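Local coordinates for protein dermonecrotic toxin (Pasteurella multocida, PDB 2EBF) that acts in pig atrophic rhinitis as a mitogenic dermonecrotic toxin that induces bone resorption, here represented by its C-terminal region, which carries a thiol protease-like catalytic triad, at residues 90-93 against 94-98; 413-416 against 417-421; 355-359 against 360-364; 343-347 against 348-352; 264-267 against 268-271. All coordinates share one frame; numbering follows the deposited sequence.

Interaction 1 (90-93 against 94-98); sequences ERQG and LMHEL
Four successive backbone bonds, L94 N to E90 O, M95 N to R91 O, H96 N to Q92 O and E97 N to G93 O, carry one regular alpha-helix through residues 90-98. This is part of helix 88-108 in the membrane localization domain, a helical bundle, and its side chains fan out to several neighbours. On one flank R91 and M95 run side by side and point the same way, with R91 CG 4.0 Å from M95 SD. M95 SD also lies 3.6 Å from R91 O, while the guanidinium of R91 turns off to bind the carbonyls of S85 and I46. L94 folds back along its own helix and sets CG 3.4 Å from E90 O. M95 and L94 both pack on I82 of helix 70-84, and E97 forms a salt bridge with K78 of that helix. H96 touches A152 and L156 of helix 151-164, and its NE2 is hydrogen-bonded to Y130 OH. With CG opposite the carbonyl carbon (chi1 -76°), the ring stays near the Q92 carbonyl. On this side H96 ND1 lies 3.0 Å from Q92 O in a weak hydrogen bond, with an N-H...O angle of only 125°, on a carbonyl that already accepts from H96 N.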
loop_
_atom_site.group_PDB
_atom_site.type_symbol
_atom_site.label_atom_id
_atom_site.label_comp_id
_atom_site.label_asym_id
_atom_site.label_seq_id
_atom_site.Cartn_x
_atom_site.Cartn_y
_atom_site.Cartn_z
ATOM N N GLU A 90 -2.099 -7.451 -16.252
ATOM C CA GLU A 90 -3.417 -8.021 -16.433
ATOM C C GLU A 90 -3.338 -9.515 -16.734
ATOM O O GLU A 90 -4.118 -10.306 -16.193
ATOM C CB GLU A 90 -4.177 -7.279 -17.543
ATOM C CG GLU A 90 -4.601 -5.894 -17.108
ATOM C CD GLU A 90 -5.318 -5.125 -18.196
ATOM O OE1 GLU A 90 -5.681 -5.731 -19.232
ATOM O OE2 GLU A 90 -5.515 -3.906 -18.010
ATOM N N ARG A 91 -2.397 -9.893 -17.603
ATOM C CA ARG A 91 -2.145 -11.300 -17.924
ATOM C C ARG A 91 -1.933 -12.143 -16.659
ATOM O O ARG A 91 -2.589 -13.179 -16.480
ATOM C CB ARG A 91 -0.935 -11.457 -18.856
ATOM C CG ARG A 91 -0.776 -12.876 -19.382
ATOM C CD ARG A 91 0.489 -13.046 -20.200
ATOM N NE ARG A 91 0.394 -12.367 -21.493
ATOM C CZ ARG A 91 1.401 -12.285 -22.359
ATOM N NH1 ARG A 91 2.576 -12.839 -22.075
ATOM N NH2 ARG A 91 1.241 -11.636 -23.500
ATOM N N GLN A 92 -1.031 -11.716 -15.778
ATOM C CA GLN A 92 -0.795 -12.509 -14.556
ATOM C C GLN A 92 -2.028 -12.488 -13.649
ATOM O O GLN A 92 -2.319 -13.477 -12.984
ATOM C CB GLN A 92 0.501 -12.134 -13.823
ATOM C CG GLN A 92 0.597 -10.727 -13.201
ATOM C CD GLN A 92 0.324 -10.680 -11.693
ATOM O OE1 GLN A 92 0.771 -9.757 -10.997
ATOM N NE2 GLN A 92 -0.436 -11.636 -11.193
ATOM N N GLY A 93 -2.759 -11.374 -13.646
ATOM C CA GLY A 93 -4.026 -11.280 -12.892
ATOM C C GLY A 93 -5.038 -12.309 -13.350
ATOM O O GLY A 93 -5.636 -12.997 -12.532
ATOM N N LEU A 94 -5.240 -12.394 -14.663
ATOM C CA LEU A 94 -6.118 -13.396 -15.269
ATOM C C LEU A 94 -5.681 -14.834 -14.993
ATOM O O LEU A 94 -6.518 -15.720 -14.775
ATOM C CB LEU A 94 -6.204 -13.166 -16.778
ATOM C CG LEU A 94 -6.957 -11.903 -17.201
ATOM C CD1 LEU A 94 -6.618 -11.544 -18.648
ATOM C CD2 LEU A 94 -8.473 -12.049 -17.008
ATOM N N MET A 95 -4.373 -15.064 -15.034
ATOM C CA MET A 95 -3.815 -16.382 -14.699
ATOM C C MET A 95 -4.154 -16.815 -13.285
ATOM O O MET A 95 -4.589 -17.946 -13.072
ATOM C CB MET A 95 -2.313 -16.397 -14.936
ATOM C CG MET A 95 -1.999 -16.413 -16.416
ATOM S SD MET A 95 -0.332 -15.912 -16.822
ATOM C CE MET A 95 0.585 -17.405 -16.421
ATOM N N HIS A 96 -3.996 -15.911 -12.324
ATOM C CA HIS A 96 -4.402 -16.208 -10.943
ATOM C C HIS A 96 -5.913 -16.490 -10.842
ATOM O O HIS A 96 -6.322 -17.396 -10.126
ATOM C CB HIS A 96 -4.007 -15.077 -9.987
ATOM C CG HIS A 96 -2.547 -15.047 -9.627
ATOM N ND1 HIS A 96 -1.695 -14.057 -10.065
ATOM C CD2 HIS A 96 -1.799 -15.857 -8.833
ATOM C CE1 HIS A 96 -0.485 -14.260 -9.566
ATOM N NE2 HIS A 96 -0.520 -15.351 -8.823
ATOM N N GLU A 97 -6.730 -15.719 -11.567
ATOM C CA GLU A 97 -8.173 -15.947 -11.634
ATOM C C GLU A 97 -8.502 -17.344 -12.166
ATOM O O GLU A 97 -9.371 -18.037 -11.605
ATOM C CB GLU A 97 -8.861 -14.864 -12.482
ATOM C CG GLU A 97 -8.854 -13.463 -11.837
ATOM C CD GLU A 97 -9.390 -12.364 -12.758
ATOM O OE1 GLU A 97 -9.793 -12.665 -13.888
ATOM O OE2 GLU A 97 -9.406 -11.186 -12.349
ATOM N N LEU A 98 -7.800 -17.769 -13.217
ATOM C CA LEU A 98 -7.996 -19.111 -13.779
ATOM C C LEU A 98 -7.639 -20.190 -12.769
ATOM O O LEU A 98 -8.331 -21.209 -12.668
ATOM C CB LEU A 98 -7.144 -19.322 -15.032
ATOM C CG LEU A 98 -7.746 -20.145 -16.192
ATOM C CD1 LEU A 98 -6.691 -20.699 -17.138
ATOM C CD2 LEU A 98 -8.788 -21.215 -15.805
#

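Interaction 2 (413-416 against 417-421); sequences EISQ and FLQGS
Q419, the first residue to leave the helical conformation, curls its side chain back over the last turn and gives NE2 to S415 OG at 2.8 Å. The bond is moderately bent, 146° at the hydrogen, and the hydroxyl lies somewhat out of the amide plane. Both partners are set for it: S415 OG lies opposite the backbone N (chi1 -172°), and the Q419 chain bends at chi2, which brings Q419 CD to 3.1 Å from S415 O. That carbonyl accepts from Q419 N. On the adjoining flank I414 and L418 lie alongside one another, I414 CG2 4.1 Å from L418 CD1, and I414 continues onto F457 and A459 of strand 456-461. The F417 ring turns away from this turn to meet W424 edge-to-face and to pack on L447 of helix 442-452. At the end of the helix Q416 O accepts from S421 N at 2.9 Å and more weakly from Q419 N. S421 OG comes 3.4 Å from Q416 CG and is hydrogen-bonded to E423 N. G420, the C-prime residue with phi 82°, turns the chain out of the helix, and G420 N binds F417 O at 3.1 Å. S421 N to Q416 O and G420 N to F417 O together make the Schellman motif that terminates helix 407-418.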
loop_
_atom_site.group_PDB
_atom_site.type_symbol
_atom_site.label_atom_id
_atom_site.label_comp_id
_atom_site.label_asym_id
_atom_site.label_seq_id
_atom_site.Cartn_x
_atom_site.Cartn_y
_atom_site.Cartn_z
ATOM N N GLU A 413 -23.011 14.672 6.394
ATOM C CA GLU A 413 -23.940 14.863 7.512
ATOM C C GLU A 413 -23.420 15.854 8.562
ATOM O O GLU A 413 -24.202 16.607 9.151
ATOM C CB GLU A 413 -24.297 13.523 8.158
ATOM C CG GLU A 413 -25.285 12.688 7.330
ATOM C CD GLU A 413 -25.738 11.409 8.027
ATOM O OE1 GLU A 413 -25.751 11.359 9.277
ATOM O OE2 GLU A 413 -26.093 10.449 7.315
ATOM N N ILE A 414 -22.107 15.861 8.791
ATOM C CA ILE A 414 -21.494 16.866 9.663
ATOM C C ILE A 414 -21.730 18.256 9.095
ATOM O O ILE A 414 -22.170 19.165 9.805
ATOM C CB ILE A 414 -19.979 16.622 9.869
ATOM C CG1 ILE A 414 -19.767 15.416 10.787
ATOM C CG2 ILE A 414 -19.298 17.879 10.433
ATOM C CD1 ILE A 414 -18.344 14.884 10.806
ATOM N N SER A 415 -21.451 18.402 7.803
ATOM C CA SER A 415 -21.694 19.649 7.098
ATOM C C SER A 415 -23.164 20.055 7.222
ATOM O O SER A 415 -23.474 21.229 7.405
ATOM C CB SER A 415 -21.281 19.511 5.634
ATOM O OG SER A 415 -21.327 20.762 4.984
ATOM N N GLN A 416 -24.057 19.069 7.153
ATOM C CA GLN A 416 -25.485 19.285 7.388
ATOM C C GLN A 416 -25.793 19.798 8.798
ATOM O O GLN A 416 -26.554 20.759 8.959
ATOM C CB GLN A 416 -26.275 18.008 7.105
ATOM C CG GLN A 416 -27.054 18.026 5.798
ATOM C CD GLN A 416 -26.225 17.693 4.571
ATOM O OE1 GLN A 416 -26.516 16.725 3.865
ATOM N NE2 GLN A 416 -25.196 18.495 4.301
ATOM N N PHE A 417 -25.206 19.158 9.809
ATOM C CA PHE A 417 -25.378 19.583 11.193
ATOM C C PHE A 417 -24.942 21.030 11.388
ATOM O O PHE A 417 -25.664 21.819 11.994
ATOM C CB PHE A 417 -24.605 18.678 12.156
ATOM C CG PHE A 417 -24.615 19.169 13.579
ATOM C CD1 PHE A 417 -25.610 18.764 14.462
ATOM C CD2 PHE A 417 -23.642 20.059 14.033
ATOM C CE1 PHE A 417 -25.628 19.223 15.780
ATOM C CE2 PHE A 417 -23.656 20.523 15.346
ATOM C CZ PHE A 417 -24.652 20.103 16.220
ATOM N N LEU A 418 -23.759 21.363 10.874
ATOM C CA LEU A 418 -23.167 22.691 11.045
ATOM C C LEU A 418 -24.002 23.800 10.416
ATOM O O LEU A 418 -24.001 24.931 10.901
ATOM C CB LEU A 418 -21.755 22.727 10.461
ATOM C CG LEU A 418 -20.663 21.976 11.224
ATOM C CD1 LEU A 418 -19.366 22.023 10.437
ATOM C CD2 LEU A 418 -20.468 22.558 12.615
ATOM N N GLN A 419 -24.703 23.465 9.338
ATOM C CA GLN A 419 -25.539 24.427 8.611
ATOM C C GLN A 419 -26.990 24.461 9.104
ATOM O O GLN A 419 -27.839 25.135 8.513
ATOM C CB GLN A 419 -25.464 24.149 7.103
ATOM C CG GLN A 419 -24.167 24.652 6.460
ATOM C CD GLN A 419 -23.555 23.654 5.489
ATOM O OE1 GLN A 419 -24.161 23.299 4.472
ATOM N NE2 GLN A 419 -22.339 23.192 5.802
ATOM N N GLY A 420 -27.269 23.746 10.191
ATOM C CA GLY A 420 -28.596 23.774 10.813
ATOM C C GLY A 420 -29.631 22.863 10.177
ATOM O O GLY A 420 -30.825 22.981 10.463
ATOM N N SER A 421 -29.176 21.957 9.312
ATOM C CA SER A 421 -30.047 20.950 8.709
ATOM C C SER A 421 -30.368 19.854 9.721
ATOM O O SER A 421 -29.672 19.707 10.729
ATOM C CB SER A 421 -29.391 20.352 7.460
ATOM O OG SER A 421 -29.999 19.127 7.074
#

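Interaction 3 (355-359 against 360-364); sequences AAMSI and NERIE
M357 O is gripped side-on by R362, which brings NE to 3.0 Å and NH2 to 2.8 Å of this one oxygen. The acceptor lies nearly in the guanidinium plane, but the two donors use the carbonyl differently: NH2 is tilted little from its plane, whereas NE stands well above it. A bend at chi3 (-95°) turns the guanidinium back toward the start of the helix, where NE also makes a weak bond to S358 O. That oxygen is the regular acceptor of R362 N. S358 and E361 form a capping box. E361 N donates to S358 OG at 3.0 Å, and S358 N donates in return to E361 OE2 at 2.9 Å, reaching it from above the carboxylate plane. The hydroxyl is placed by chi1 of 69°, which sets OG between the backbone N and the carbonyl carbon. I359 CG1 lies over one face of the guanidinium, and M357 CB approaches R362 CG to 3.7 Å. I359 CG2 meets I363 CD1 at 3.9 Å. The box starts helix 359-370 directly after helix 350-356, whose F354 adds a cation-pi contact to R362; I363 packs on helix 389-394, and R362 and I363 both touch W537 of strand 537-539.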
loop_
_atom_site.group_PDB
_atom_site.type_symbol
_atom_site.label_atom_id
_atom_site.label_comp_id
_atom_site.label_asym_id
_atom_site.label_seq_id
_atom_site.Cartn_x
_atom_site.Cartn_y
_atom_site.Cartn_z
ATOM N N ALA A 355 4.063 21.464 31.948
ATOM C CA ALA A 355 3.375 21.703 33.230
ATOM C C ALA A 355 3.763 23.014 33.921
ATOM O O ALA A 355 3.009 23.520 34.759
ATOM C CB ALA A 355 3.589 20.531 34.178
ATOM N N ALA A 356 4.932 23.560 33.581
ATOM C CA ALA A 356 5.424 24.780 34.229
ATOM C C ALA A 356 4.662 26.010 33.760
ATOM O O ALA A 356 4.536 26.985 34.499
ATOM C CB ALA A 356 6.922 24.959 34.002
ATOM N N MET A 357 4.166 25.966 32.525
ATOM C CA MET A 357 3.342 27.041 31.991
ATOM C C MET A 357 1.964 27.018 32.634
ATOM O O MET A 357 1.461 25.950 32.994
ATOM C CB MET A 357 3.184 26.892 30.475
ATOM C CG MET A 357 4.397 27.326 29.671
ATOM S SD MET A 357 4.207 27.041 27.904
ATOM C CE MET A 357 4.414 25.273 27.822
ATOM N N SER A 358 1.347 28.188 32.763
ATOM C CA SER A 358 -0.062 28.254 33.135
ATOM C C SER A 358 -0.893 27.604 32.035
ATOM O O SER A 358 -0.392 27.357 30.931
ATOM C CB SER A 358 -0.506 29.700 33.331
ATOM O OG SER A 358 -0.524 30.387 32.098
ATOM N N ILE A 359 -2.158 27.320 32.333
ATOM C CA ILE A 359 -3.066 26.765 31.331
ATOM C C ILE A 359 -3.120 27.711 30.131
ATOM O O ILE A 359 -2.955 27.275 28.993
ATOM C CB ILE A 359 -4.479 26.471 31.931
ATOM C CG1 ILE A 359 -4.422 25.195 32.780
ATOM C CG2 ILE A 359 -5.542 26.340 30.839
ATOM C CD1 ILE A 359 -5.425 25.165 33.905
ATOM N N ASN A 360 -3.289 29.007 30.396
ATOM C CA ASN A 360 -3.391 29.991 29.317
ATOM C C ASN A 360 -2.124 30.162 28.484
ATOM O O ASN A 360 -2.206 30.390 27.280
ATOM C CB ASN A 360 -3.926 31.331 29.842
ATOM C CG ASN A 360 -5.371 31.221 30.296
ATOM O OD1 ASN A 360 -6.036 30.222 30.004
ATOM N ND2 ASN A 360 -5.859 32.222 31.022
ATOM N N GLU A 361 -0.963 30.031 29.119
ATOM C CA GLU A 361 0.323 30.081 28.412
ATOM C C GLU A 361 0.468 28.863 27.501
ATOM O O GLU A 361 0.953 28.969 26.365
ATOM C CB GLU A 361 1.471 30.137 29.413
ATOM C CG GLU A 361 1.661 31.514 30.019
ATOM C CD GLU A 361 2.614 31.527 31.205
ATOM O OE1 GLU A 361 3.020 32.640 31.604
ATOM O OE2 GLU A 361 2.942 30.446 31.747
ATOM N N ARG A 362 0.038 27.710 28.007
ATOM C CA ARG A 362 -0.014 26.486 27.209
ATOM C C ARG A 362 -0.907 26.620 25.981
ATOM O O ARG A 362 -0.521 26.216 24.888
ATOM C CB ARG A 362 -0.454 25.306 28.061
ATOM C CG ARG A 362 0.702 24.646 28.799
ATOM C CD ARG A 362 0.215 23.609 29.768
ATOM N NE ARG A 362 0.072 24.147 31.112
ATOM C CZ ARG A 362 -0.645 23.579 32.077
ATOM N NH1 ARG A 362 -1.303 22.454 31.852
ATOM N NH2 ARG A 362 -0.720 24.152 33.268
ATOM N N ILE A 363 -2.095 27.191 26.156
ATOM C CA ILE A 363 -3.022 27.372 25.040
ATOM C C ILE A 363 -2.449 28.329 23.998
ATOM O O ILE A 363 -2.586 28.089 22.785
ATOM C CB ILE A 363 -4.407 27.882 25.509
ATOM C CG1 ILE A 363 -5.048 26.868 26.470
ATOM C CG2 ILE A 363 -5.300 28.184 24.297
ATOM C CD1 ILE A 363 -6.317 27.378 27.185
ATOM N N GLU A 364 -1.821 29.405 24.478
ATOM C CA GLU A 364 -1.141 30.373 23.616
ATOM C C GLU A 364 -0.007 29.736 22.830
ATOM O O GLU A 364 0.131 29.991 21.637
ATOM C CB GLU A 364 -0.606 31.556 24.428
ATOM C CG GLU A 364 -1.682 32.551 24.826
ATOM C CD GLU A 364 -1.283 33.445 25.999
ATOM O OE1 GLU A 364 -0.090 33.466 26.383
ATOM O OE2 GLU A 364 -2.177 34.130 26.542
#

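Interaction 4 (343-347 against 348-352); sequences AIYGD and INYDE
Two tyrosines, Y345 and Y350, carry the aromatic part of this contact, in which the edge of the first ring is directed at the face of the second. Their planes are perpendicular, at 90°, and the centroids lie 5.5 Å apart, so the pair is T-shaped. The closest ring atoms are Y345 CD2 and Y350 CZ, at 3.7 Å. The Y350 ring also rests on the backbone of the preceding helix: Y345 CA sits 4.1 Å from its centroid, close to the ring normal, in a CH-pi contact. With CG opposite the backbone N (chi1 180°), Y350 extends back toward the end of helix 339-345. Both hydroxyls have partners beyond the turn, Y350 OH with Y370 OH and Y345 OH with K525 O. F539 of strand 537-539 meets Y350 edge-to-face, extending the aromatic cluster.

Hydrogen bonds hold the reversal itself. Y350 N reaches D347 O at 3.1 Å, from well above the carbonyl plane, closing a type I beta turn. D347 OD2 accepts from N349 N at 2.9 Å, again from above its plane, in an Asx turn. A water donates to D347 OD2 and accepts from N349 ND2. N349 holds the N-cap position, though its side chain makes no capping bond. Superposed Asx and type I turns thus lead from helix 339-345 into helix 350-356.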
loop_
_atom_site.group_PDB
_atom_site.type_symbol
_atom_site.label_atom_id
_atom_site.label_comp_id
_atom_site.label_asym_id
_atom_site.label_seq_id
_atom_site.Cartn_x
_atom_site.Cartn_y
_atom_site.Cartn_z
ATOM N N ALA A 343 13.348 17.080 19.042
ATOM C CA ALA A 343 14.000 18.346 19.402
ATOM C C ALA A 343 13.072 19.348 20.108
ATOM O O ALA A 343 13.536 20.181 20.897
ATOM C CB ALA A 343 14.630 18.987 18.173
ATOM N N ILE A 344 11.774 19.280 19.823
ATOM C CA ILE A 344 10.810 20.169 20.467
ATOM C C ILE A 344 10.168 19.491 21.677
ATOM O O ILE A 344 10.129 20.068 22.770
ATOM C CB ILE A 344 9.689 20.657 19.490
ATOM C CG1 ILE A 344 10.263 21.149 18.152
ATOM C CG2 ILE A 344 8.809 21.724 20.147
ATOM C CD1 ILE A 344 11.214 22.333 18.254
ATOM N N TYR A 345 9.679 18.265 21.484
ATOM C CA TYR A 345 8.841 17.609 22.487
ATOM C C TYR A 345 9.471 16.391 23.157
ATOM O O TYR A 345 8.867 15.808 24.061
ATOM C CB TYR A 345 7.527 17.173 21.846
ATOM C CG TYR A 345 6.877 18.224 20.985
ATOM C CD1 TYR A 345 6.946 18.150 19.596
ATOM C CD2 TYR A 345 6.179 19.289 21.555
ATOM C CE1 TYR A 345 6.333 19.117 18.785
ATOM C CE2 TYR A 345 5.565 20.262 20.750
ATOM C CZ TYR A 345 5.647 20.166 19.373
ATOM O OH TYR A 345 5.039 21.120 18.578
ATOM N N GLY A 346 10.665 16.002 22.710
ATOM C CA GLY A 346 11.263 14.723 23.117
ATOM C C GLY A 346 12.273 14.727 24.246
ATOM O O GLY A 346 12.776 13.667 24.628
ATOM N N ASP A 347 12.583 15.908 24.782
ATOM C CA ASP A 347 13.447 16.019 25.955
ATOM C C ASP A 347 12.803 15.281 27.114
ATOM O O ASP A 347 11.574 15.265 27.231
ATOM C CB ASP A 347 13.654 17.489 26.350
ATOM C CG ASP A 347 14.663 17.654 27.481
ATOM O OD1 ASP A 347 15.882 17.561 27.205
ATOM O OD2 ASP A 347 14.244 17.868 28.640
ATOM N N ILE A 348 13.620 14.681 27.980
ATOM C CA ILE A 348 13.078 13.954 29.129
ATOM C C ILE A 348 12.171 14.836 29.990
ATOM O O ILE A 348 11.202 14.349 30.568
ATOM C CB ILE A 348 14.181 13.262 30.007
ATOM C CG1 ILE A 348 13.537 12.521 31.187
ATOM C CG2 ILE A 348 15.215 14.274 30.510
ATOM C CD1 ILE A 348 14.161 11.182 31.516
ATOM N N ASN A 349 12.478 16.126 30.063
ATOM C CA ASN A 349 11.713 17.021 30.923
ATOM C C ASN A 349 10.722 17.911 30.182
ATOM O O ASN A 349 10.260 18.918 30.734
ATOM C CB ASN A 349 12.645 17.863 31.793
ATOM C CG ASN A 349 13.408 17.029 32.797
ATOM O OD1 ASN A 349 12.859 16.104 33.398
ATOM N ND2 ASN A 349 14.681 17.353 32.988
ATOM N N TYR A 350 10.365 17.543 28.954
ATOM C CA TYR A 350 9.378 18.360 28.239
ATOM C C TYR A 350 8.064 18.429 29.000
ATOM O O TYR A 350 7.424 19.483 29.039
ATOM C CB TYR A 350 9.119 17.918 26.796
ATOM C CG TYR A 350 8.077 18.822 26.150
ATOM C CD1 TYR A 350 8.404 20.122 25.753
ATOM C CD2 TYR A 350 6.754 18.402 25.990
ATOM C CE1 TYR A 350 7.451 20.964 25.193
ATOM C CE2 TYR A 350 5.792 19.243 25.419
ATOM C CZ TYR A 350 6.148 20.517 25.030
ATOM O OH TYR A 350 5.203 21.352 24.479
ATOM N N ASP A 351 7.668 17.311 29.604
ATOM C CA ASP A 351 6.431 17.252 30.378
ATOM C C ASP A 351 6.396 18.260 31.535
ATOM O O ASP A 351 5.357 18.871 31.798
ATOM C CB ASP A 351 6.154 15.830 30.870
ATOM C CG ASP A 351 7.235 15.294 31.811
ATOM O OD1 ASP A 351 8.354 15.856 31.883
ATOM O OD2 ASP A 351 6.943 14.290 32.489
ATOM N N GLU A 352 7.535 18.435 32.205
ATOM C CA GLU A 352 7.660 19.418 33.285
ATOM C C GLU A 352 7.644 20.839 32.738
ATOM O O GLU A 352 7.071 21.740 33.350
ATOM C CB GLU A 352 8.941 19.188 34.088
ATOM C CG GLU A 352 9.019 17.833 34.759
ATOM C CD GLU A 352 10.293 17.651 35.579
ATOM O OE1 GLU A 352 11.149 18.571 35.589
ATOM O OE2 GLU A 352 10.435 16.577 36.212
HETATM O O HOH W 1 15.881 18.448 30.925
#

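Interaction 5 (264-267 against 268-271); sequences GHSY and EEMF
The N-terminal cap of helix 267-273, reached from strand 260-263 through a short loop, is the setting in which H265, S266, E269 and M270 meet. S266 is the N-cap residue. A chi1 of 70° tucks its hydroxyl in over the backbone, facing the N-H groups of the first turn, and S266 OG accepts from E269 N at 3.2 Å. One turn of regular helix follows, with M270 N bound to S266 O and F271 N to Y267 O.

E269 sends its extended side chain back past the cap to H265. The bond from H265 ND1 to E269 OE1 is 2.9 Å long and almost straight, 177° at the hydrogen. The oxygen lies in the imidazole plane, yet the nitrogen meets it from above the carboxylate, whose plane is turned 70° from the ring. NE2 of H265 is bound to K253 N, so the ring is held at both nitrogens and its rotation is fixed. H265 O, by contrast, is buried without a hydrogen-bonding partner. A water accepts from S266 N at 3.1 Å; its approach to E269 OE2 is implausibly short, which leaves a bridge there doubtful. A second water joins S266 OG to E268 OE1, and E268 OE2 binds N465 N.

On the apolar side M270 crosses H265 at about a right angle and brings M270 CE to 3.3 Å from H265 CB. Both residues touch C254 of strand 254-257, while Y267 stacks on F305. The arrangement is a serine N-cap, joined by a His-carboxylate hydrogen bond that ties the first turn of the helix to the preceding loop.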
loop_
_atom_site.group_PDB
_atom_site.type_symbol
_atom_site.label_atom_id
_atom_site.label_comp_id
_atom_site.label_asym_id
_atom_site.label_seq_id
_atom_site.Cartn_x
_atom_site.Cartn_y
_atom_site.Cartn_z
ATOM N N GLY A 264 -26.691 -1.938 1.507
ATOM C CA GLY A 264 -25.804 -0.877 1.032
ATOM C C GLY A 264 -24.997 -0.176 2.115
ATOM O O GLY A 264 -24.124 0.633 1.804
ATOM N N HIS A 265 -25.289 -0.470 3.382
ATOM C CA HIS A 265 -24.516 0.078 4.499
ATOM C C HIS A 265 -23.380 -0.865 4.817
ATOM O O HIS A 265 -23.583 -2.070 4.918
ATOM C CB HIS A 265 -25.367 0.234 5.758
ATOM C CG HIS A 265 -26.628 1.008 5.552
ATOM N ND1 HIS A 265 -26.724 2.354 5.831
ATOM C CD2 HIS A 265 -27.848 0.625 5.109
ATOM C CE1 HIS A 265 -27.951 2.769 5.563
ATOM N NE2 HIS A 265 -28.651 1.738 5.125
ATOM N N SER A 266 -22.186 -0.317 5.002
ATOM C CA SER A 266 -21.031 -1.148 5.298
ATOM C C SER A 266 -21.130 -1.725 6.706
ATOM O O SER A 266 -21.759 -1.138 7.595
ATOM C CB SER A 266 -19.739 -0.348 5.124
ATOM O OG SER A 266 -19.606 0.635 6.135
ATOM N N TYR A 267 -20.522 -2.892 6.891
ATOM C CA TYR A 267 -20.429 -3.541 8.191
ATOM C C TYR A 267 -20.070 -2.550 9.297
ATOM O O TYR A 267 -20.733 -2.495 10.333
ATOM C CB TYR A 267 -19.379 -4.656 8.129
ATOM C CG TYR A 267 -19.098 -5.329 9.450
ATOM C CD1 TYR A 267 -17.794 -5.490 9.906
ATOM C CD2 TYR A 267 -20.137 -5.811 10.241
ATOM C CE1 TYR A 267 -17.532 -6.120 11.119
ATOM C CE2 TYR A 267 -19.890 -6.434 11.451
ATOM C CZ TYR A 267 -18.596 -6.586 11.888
ATOM O OH TYR A 267 -18.364 -7.206 13.096
ATOM N N GLU A 268 -19.024 -1.763 9.058
ATOM C CA GLU A 268 -18.496 -0.837 10.061
ATOM C C GLU A 268 -19.429 0.334 10.328
ATOM O O GLU A 268 -19.534 0.802 11.467
ATOM C CB GLU A 268 -17.116 -0.324 9.644
ATOM C CG GLU A 268 -16.030 -1.395 9.637
ATOM C CD GLU A 268 -15.805 -2.014 8.266
ATOM O OE1 GLU A 268 -16.621 -1.774 7.343
ATOM O OE2 GLU A 268 -14.796 -2.740 8.113
ATOM N N GLU A 269 -20.097 0.807 9.282
ATOM C CA GLU A 269 -21.096 1.853 9.435
ATOM C C GLU A 269 -22.208 1.394 10.380
ATOM O O GLU A 269 -22.597 2.116 11.304
ATOM C CB GLU A 269 -21.688 2.238 8.085
ATOM C CG GLU A 269 -22.878 3.183 8.208
ATOM C CD GLU A 269 -23.536 3.490 6.891
ATOM O OE1 GLU A 269 -24.630 4.085 6.907
ATOM O OE2 GLU A 269 -22.971 3.146 5.837
ATOM N N MET A 270 -22.712 0.187 10.143
ATOM C CA MET A 270 -23.762 -0.373 10.979
ATOM C C MET A 270 -23.294 -0.603 12.410
ATOM O O MET A 270 -24.010 -0.269 13.355
ATOM C CB MET A 270 -24.286 -1.671 10.378
ATOM C CG MET A 270 -24.980 -1.472 9.062
ATOM S SD MET A 270 -25.870 -2.961 8.608
ATOM C CE MET A 270 -26.697 -2.402 7.128
ATOM N N PHE A 271 -22.092 -1.148 12.566
ATOM C CA PHE A 271 -21.546 -1.458 13.887
ATOM C C PHE A 271 -21.441 -0.235 14.798
ATOM O O PHE A 271 -21.714 -0.326 15.997
ATOM C CB PHE A 271 -20.178 -2.126 13.767
ATOM C CG PHE A 271 -19.565 -2.497 15.088
ATOM C CD1 PHE A 271 -19.767 -3.763 15.631
ATOM C CD2 PHE A 271 -18.789 -1.583 15.793
ATOM C CE1 PHE A 271 -19.202 -4.114 16.854
ATOM C CE2 PHE A 271 -18.218 -1.922 17.020
ATOM C CZ PHE A 271 -18.427 -3.196 17.549
HETATM O O HOH W 2 -16.911 0.750 6.121
HETATM O O HOH W 3 -21.481 2.563 3.982
#

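Interaction 1 lies in the membrane localization domain, whereas the other four belong to the C2 domain. Interactions 4 and 3 are successive: the turn at 343-352 opens helix 350-356 and the capping box at 355-364 follows its end, their centres about 15 Å apart. Interaction 2 terminates a helix and interaction 5 starts one; their nearest atoms are about 7 Å apart, without touching. Interactions 1 and 3 are on opposite sides of the chain's centre, about 60 Å between centres. Bound glucose lies about 10 Å from the side chain of H96 in interaction 1, while the phosphonate is bound by residues 624-628 of the C3 domain.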